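Local coordinates for protein putative citrate lyase (Ralstonia eutropha, PDB 3QQW) that probably acts as a magnesium-dependent carbon-carbon lyase of the citrate lyase family, perhaps cleaving citramalyl-CoA, on a TIM-barrel scaffold, at residues E64-E69 / Q99-I104; S195-E200 / D239-A243. All coordinates share one frame; numbering follows the deposited sequence.

Interaction 1. Residues E64-E69 / Q99-I104; sequences EREHAE and QDVDII
Ile103 packs against Ala68 where two neighbouring outer helices of the barrel, 64-76 and 97-107, run side by side, the axes of these short segments 9.0 Å apart at closest approach and 34° from parallel. The two branches of the isoleucine divide the work. CG2, turned anti to its own backbone N, lies against the backbone of the other helix, 3.5 Å from Ala68 C, and Ile103 CG2 also lies 3.8 Å from Ala68 CB. The longer branch carries CD1 under Arg65, where it covers one face of the guanidinium off-centre, Ile103 CD1 lying 3.6 Å from Arg65 NH1.

Arg65 bends about CG-CD (chi3 -67°), which folds its guanidinium back over Ile103 and toward the next turn of its own helix. There Arg65 NH1 forms a salt bridge with Glu69 OE2 at 3.1 Å, nearly in the guanidinium plane. Gln99 reaches out with an extended chain and crosses Arg65 at about a right angle, its amide plane turned 61° from the guanidinium. Its OE1 rests against Arg65 CB, while a water accepts from Arg65 NE and, weakly, from Gln99 NE2.

Between Glu64 and Asp100 another water donates to both Glu64 O, at 2.7 Å, and Asp100 OD1, at 2.6 Å. The other carboxylate oxygen of Asp100 is hydrogen-bonded to His90, and Ile104 CG1 packs near Ala68 O. On its far side, helix 97-107 is covered by helix 123-139 through Val101.

Direct contact between these consecutive barrel helices is thus made by van der Waals packing, and the polar links are carried by water. The small Ala68 admits Ile103 close to the backbone, the aliphatic face beneath Arg65 leaves its in-plane N-H groups for Glu69 and water, and both carboxylate oxygens of buried Asp100 have a partner.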
# COMPACT_ATOMS: atom_id res chain seq x y z
N GLU C 64 -25.89 3.96 -29.97
CA GLU C 64 -25.19 2.83 -29.34
C GLU C 64 -25.31 1.55 -30.13
O GLU C 64 -24.30 0.89 -30.32
CB GLU C 64 -25.63 2.59 -27.88
CG GLU C 64 -25.23 3.71 -26.93
CD GLU C 64 -26.23 4.83 -26.79
OE1 GLU C 64 -27.32 4.75 -27.39
OE2 GLU C 64 -25.93 5.79 -26.04
N ARG C 65 -26.53 1.18 -30.59
CA ARG C 65 -26.75 -0.02 -31.40
C ARG C 65 -26.01 0.10 -32.75
O ARG C 65 -25.23 -0.79 -33.09
CB ARG C 65 -28.25 -0.27 -31.63
CG ARG C 65 -28.54 -1.21 -32.82
CD ARG C 65 -29.94 -1.79 -32.86
NE ARG C 65 -30.19 -2.71 -31.75
CZ ARG C 65 -29.84 -4.00 -31.72
NH1 ARG C 65 -29.22 -4.55 -32.76
NH2 ARG C 65 -30.11 -4.74 -30.65
N GLU C 66 -26.21 1.22 -33.47
CA GLU C 66 -25.60 1.51 -34.75
C GLU C 66 -24.05 1.44 -34.69
O GLU C 66 -23.42 0.87 -35.59
CB GLU C 66 -26.06 2.90 -35.21
CG GLU C 66 -25.60 3.32 -36.60
CD GLU C 66 -25.84 4.77 -36.97
OE1 GLU C 66 -26.70 5.43 -36.33
OE2 GLU C 66 -25.18 5.25 -37.91
N HIS C 67 -23.46 2.01 -33.63
CA HIS C 67 -22.02 2.03 -33.41
C HIS C 67 -21.48 0.66 -33.11
O HIS C 67 -20.43 0.29 -33.66
CB HIS C 67 -21.65 3.00 -32.30
CG HIS C 67 -20.21 3.37 -32.34
ND1 HIS C 67 -19.24 2.61 -31.68
CD2 HIS C 67 -19.61 4.42 -32.95
CE1 HIS C 67 -18.09 3.22 -31.93
NE2 HIS C 67 -18.27 4.32 -32.66
N ALA C 68 -22.18 -0.13 -32.24
CA ALA C 68 -21.76 -1.51 -31.91
C ALA C 68 -21.87 -2.41 -33.17
O ALA C 68 -20.99 -3.24 -33.41
CB ALA C 68 -22.59 -2.08 -30.76
N GLU C 69 -22.88 -2.19 -34.01
CA GLU C 69 -23.06 -2.92 -35.27
C GLU C 69 -21.91 -2.67 -36.23
O GLU C 69 -21.46 -3.60 -36.91
CB GLU C 69 -24.39 -2.53 -35.94
CG GLU C 69 -25.58 -3.26 -35.33
CD GLU C 69 -26.95 -2.76 -35.72
OE1 GLU C 69 -27.03 -1.76 -36.48
OE2 GLU C 69 -27.95 -3.35 -35.26
N GLN C 99 -26.33 -4.86 -24.56
CA GLN C 99 -26.60 -4.71 -25.99
C GLN C 99 -25.28 -4.67 -26.77
O GLN C 99 -25.18 -5.33 -27.80
CB GLN C 99 -27.44 -3.46 -26.24
CG GLN C 99 -27.85 -3.27 -27.70
CD GLN C 99 -28.67 -2.02 -27.88
OE1 GLN C 99 -28.13 -0.93 -28.08
NE2 GLN C 99 -29.99 -2.17 -27.77
N ASP C 100 -24.26 -3.95 -26.26
CA ASP C 100 -22.92 -3.90 -26.88
C ASP C 100 -22.35 -5.30 -26.95
O ASP C 100 -21.82 -5.68 -27.98
CB ASP C 100 -21.94 -3.02 -26.09
CG ASP C 100 -22.22 -1.52 -26.02
OD1 ASP C 100 -22.92 -1.00 -26.91
OD2 ASP C 100 -21.68 -0.87 -25.09
N VAL C 101 -22.47 -6.07 -25.86
CA VAL C 101 -21.97 -7.45 -25.75
C VAL C 101 -22.73 -8.32 -26.75
O VAL C 101 -22.09 -8.98 -27.57
CB VAL C 101 -22.04 -7.99 -24.30
CG1 VAL C 101 -21.74 -9.48 -24.25
CG2 VAL C 101 -21.07 -7.22 -23.40
N ASP C 102 -24.09 -8.27 -26.74
CA ASP C 102 -24.91 -9.03 -27.68
C ASP C 102 -24.48 -8.80 -29.13
O ASP C 102 -24.15 -9.74 -29.83
CB ASP C 102 -26.39 -8.67 -27.54
CG ASP C 102 -27.01 -8.95 -26.19
OD1 ASP C 102 -26.39 -9.70 -25.39
OD2 ASP C 102 -28.10 -8.39 -25.92
N ILE C 103 -24.44 -7.53 -29.55
CA ILE C 103 -24.11 -7.15 -30.93
C ILE C 103 -22.68 -7.53 -31.32
O ILE C 103 -22.48 -8.12 -32.37
CB ILE C 103 -24.38 -5.63 -31.18
CG1 ILE C 103 -25.90 -5.29 -31.03
CG2 ILE C 103 -23.87 -5.20 -32.54
CD1 ILE C 103 -26.18 -3.79 -30.90
N ILE C 104 -21.69 -7.16 -30.48
CA ILE C 104 -20.29 -7.41 -30.80
C ILE C 104 -19.93 -8.91 -30.72
O ILE C 104 -19.33 -9.41 -31.66
CB ILE C 104 -19.34 -6.51 -29.97
CG1 ILE C 104 -19.62 -5.02 -30.31
CG2 ILE C 104 -17.85 -6.85 -30.25
CD1 ILE C 104 -19.10 -4.01 -29.29
O HOH W 1 -22.33 0.99 -28.43
O HOH W 2 -31.85 -0.78 -29.93

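Interaction 2. Residues S195-E200 / D239-A243; sequences SPGQFE and DACRA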
# COMPACT_ATOMS: atom_id res chain seq x y z
N SER C 195 2.73 13.82 -16.61
CA SER C 195 4.07 13.50 -16.11
C SER C 195 4.79 14.77 -15.65
O SER C 195 4.58 15.83 -16.24
CB SER C 195 4.87 12.78 -17.18
OG SER C 195 4.26 11.53 -17.46
N PRO C 196 5.59 14.71 -14.55
CA PRO C 196 5.95 13.54 -13.72
C PRO C 196 4.97 13.22 -12.56
O PRO C 196 5.15 12.19 -11.89
CB PRO C 196 7.33 13.95 -13.18
CG PRO C 196 7.26 15.43 -13.04
CD PRO C 196 6.29 15.93 -14.09
N GLY C 197 3.96 14.06 -12.33
CA GLY C 197 2.99 13.90 -11.25
C GLY C 197 2.22 12.59 -11.21
O GLY C 197 1.95 12.05 -10.13
N GLN C 198 1.87 12.05 -12.38
CA GLN C 198 1.12 10.79 -12.49
C GLN C 198 1.95 9.59 -12.06
O GLN C 198 1.40 8.49 -11.86
CB GLN C 198 0.59 10.60 -13.91
CG GLN C 198 1.65 10.62 -15.00
CD GLN C 198 1.25 9.67 -16.12
OE1 GLN C 198 0.48 8.72 -15.93
NE2 GLN C 198 1.75 9.93 -17.30
N PHE C 199 3.28 9.80 -11.86
CA PHE C 199 4.21 8.78 -11.42
C PHE C 199 4.74 9.07 -10.02
O PHE C 199 5.56 8.29 -9.51
CB PHE C 199 5.39 8.71 -12.41
CG PHE C 199 5.04 8.24 -13.80
CD1 PHE C 199 4.57 6.94 -14.02
CD2 PHE C 199 5.27 9.06 -14.90
CE1 PHE C 199 4.27 6.51 -15.32
CE2 PHE C 199 4.99 8.61 -16.20
CZ PHE C 199 4.48 7.35 -16.40
N GLU C 200 4.29 10.19 -9.41
CA GLU C 200 4.84 10.68 -8.14
C GLU C 200 3.80 11.05 -7.06
O GLU C 200 4.13 10.95 -5.88
CB GLU C 200 5.74 11.89 -8.39
CG GLU C 200 7.04 11.48 -9.08
CD GLU C 200 7.82 12.57 -9.79
OE1 GLU C 200 7.55 13.77 -9.54
OE2 GLU C 200 8.74 12.22 -10.56
N ASP C 239 7.25 8.19 -20.77
CA ASP C 239 6.09 7.69 -20.01
C ASP C 239 6.05 6.16 -20.02
O ASP C 239 5.89 5.55 -18.96
CB ASP C 239 4.78 8.26 -20.58
CG ASP C 239 4.44 9.66 -20.09
OD1 ASP C 239 5.31 10.31 -19.46
OD2 ASP C 239 3.30 10.10 -20.33
N ALA C 240 6.26 5.54 -21.21
CA ALA C 240 6.28 4.08 -21.36
C ALA C 240 7.42 3.47 -20.55
O ALA C 240 7.19 2.47 -19.87
CB ALA C 240 6.41 3.71 -22.82
N CYS C 241 8.60 4.10 -20.53
CA CYS C 241 9.76 3.62 -19.75
C CYS C 241 9.51 3.75 -18.23
O CYS C 241 9.85 2.81 -17.51
CB CYS C 241 11.04 4.33 -20.16
SG CYS C 241 11.71 3.76 -21.75
N ARG C 242 8.91 4.86 -17.74
CA ARG C 242 8.63 5.02 -16.30
C ARG C 242 7.63 3.98 -15.86
O ARG C 242 7.83 3.34 -14.83
CB ARG C 242 8.12 6.43 -15.96
CG ARG C 242 9.19 7.51 -16.07
CD ARG C 242 8.85 8.75 -15.25
NE ARG C 242 8.93 8.51 -13.81
CZ ARG C 242 8.87 9.47 -12.88
NH1 ARG C 242 8.71 10.74 -13.24
NH2 ARG C 242 8.96 9.17 -11.59
N ALA C 243 6.56 3.78 -16.66
CA ALA C 243 5.52 2.80 -16.34
C ALA C 243 6.11 1.40 -16.34
O ALA C 243 5.84 0.62 -15.42
CB ALA C 243 4.37 2.90 -17.33
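Glu200 OE2 is gripped by both terminal nitrogens of Arg242, lying 3.1 Å from NH1 and 3.2 Å from NH2. The oxygen sits in the guanidinium plane, yet the carboxylate is turned 52° from it: NH2 donates to the anti lone pair of OE2, whereas NH1 comes from above the carboxylate plane. Arg242 has a second acidic partner, Glu246, at its NE.

Arg242 crosses Phe199 at a slant, with the ring and guanidinium planes 27° apart. Its CB stands over the ring centre in a CH-pi contact, 3.7 Å from the centroid, and the bend at chi3 (69°) brings the guanidinium back over Phe199 CB. Gln198 CD approaches the opposite ring face near its rim.

Elsewhere in the contact, Ser195 OG donates to Asp239 OD1 at 2.6 Å, meeting the carboxylate from above its plane, and accepts from Gln198 NE2 at 3.0 Å. Asp239 OD1 also borders the edge of the Phe199 ring.

The loop 195-200, with its short 3-10 segment, is thereby joined to barrel helix 233-247 by two separate polar links, with a buried aromatic ring between the segments. With acidic groups at both its end and its NE, Arg242 is probably well neutralised, while the serine hydroxyl relays between amide and carboxylate.

In the fold
Interactions 1 and 2 lie on opposite sides of the chain's centre, their own centres 35 Å apart and their nearest atoms about 25 Å apart, so they do not touch. Both belong to the outer layer of the eight-stranded parallel barrel. Interaction 1 joins the helices that follow strands 49-54 and 85-88; interaction 2 ties the connection between strands 170-175 and 221-224 to the helix after the latter. Interaction 1 lies nearer the predicted substrate site, the side chain of Asp100 being about 8 Å from that of Arg88. Interaction 2 lies away from the predicted substrate and magnesium sites.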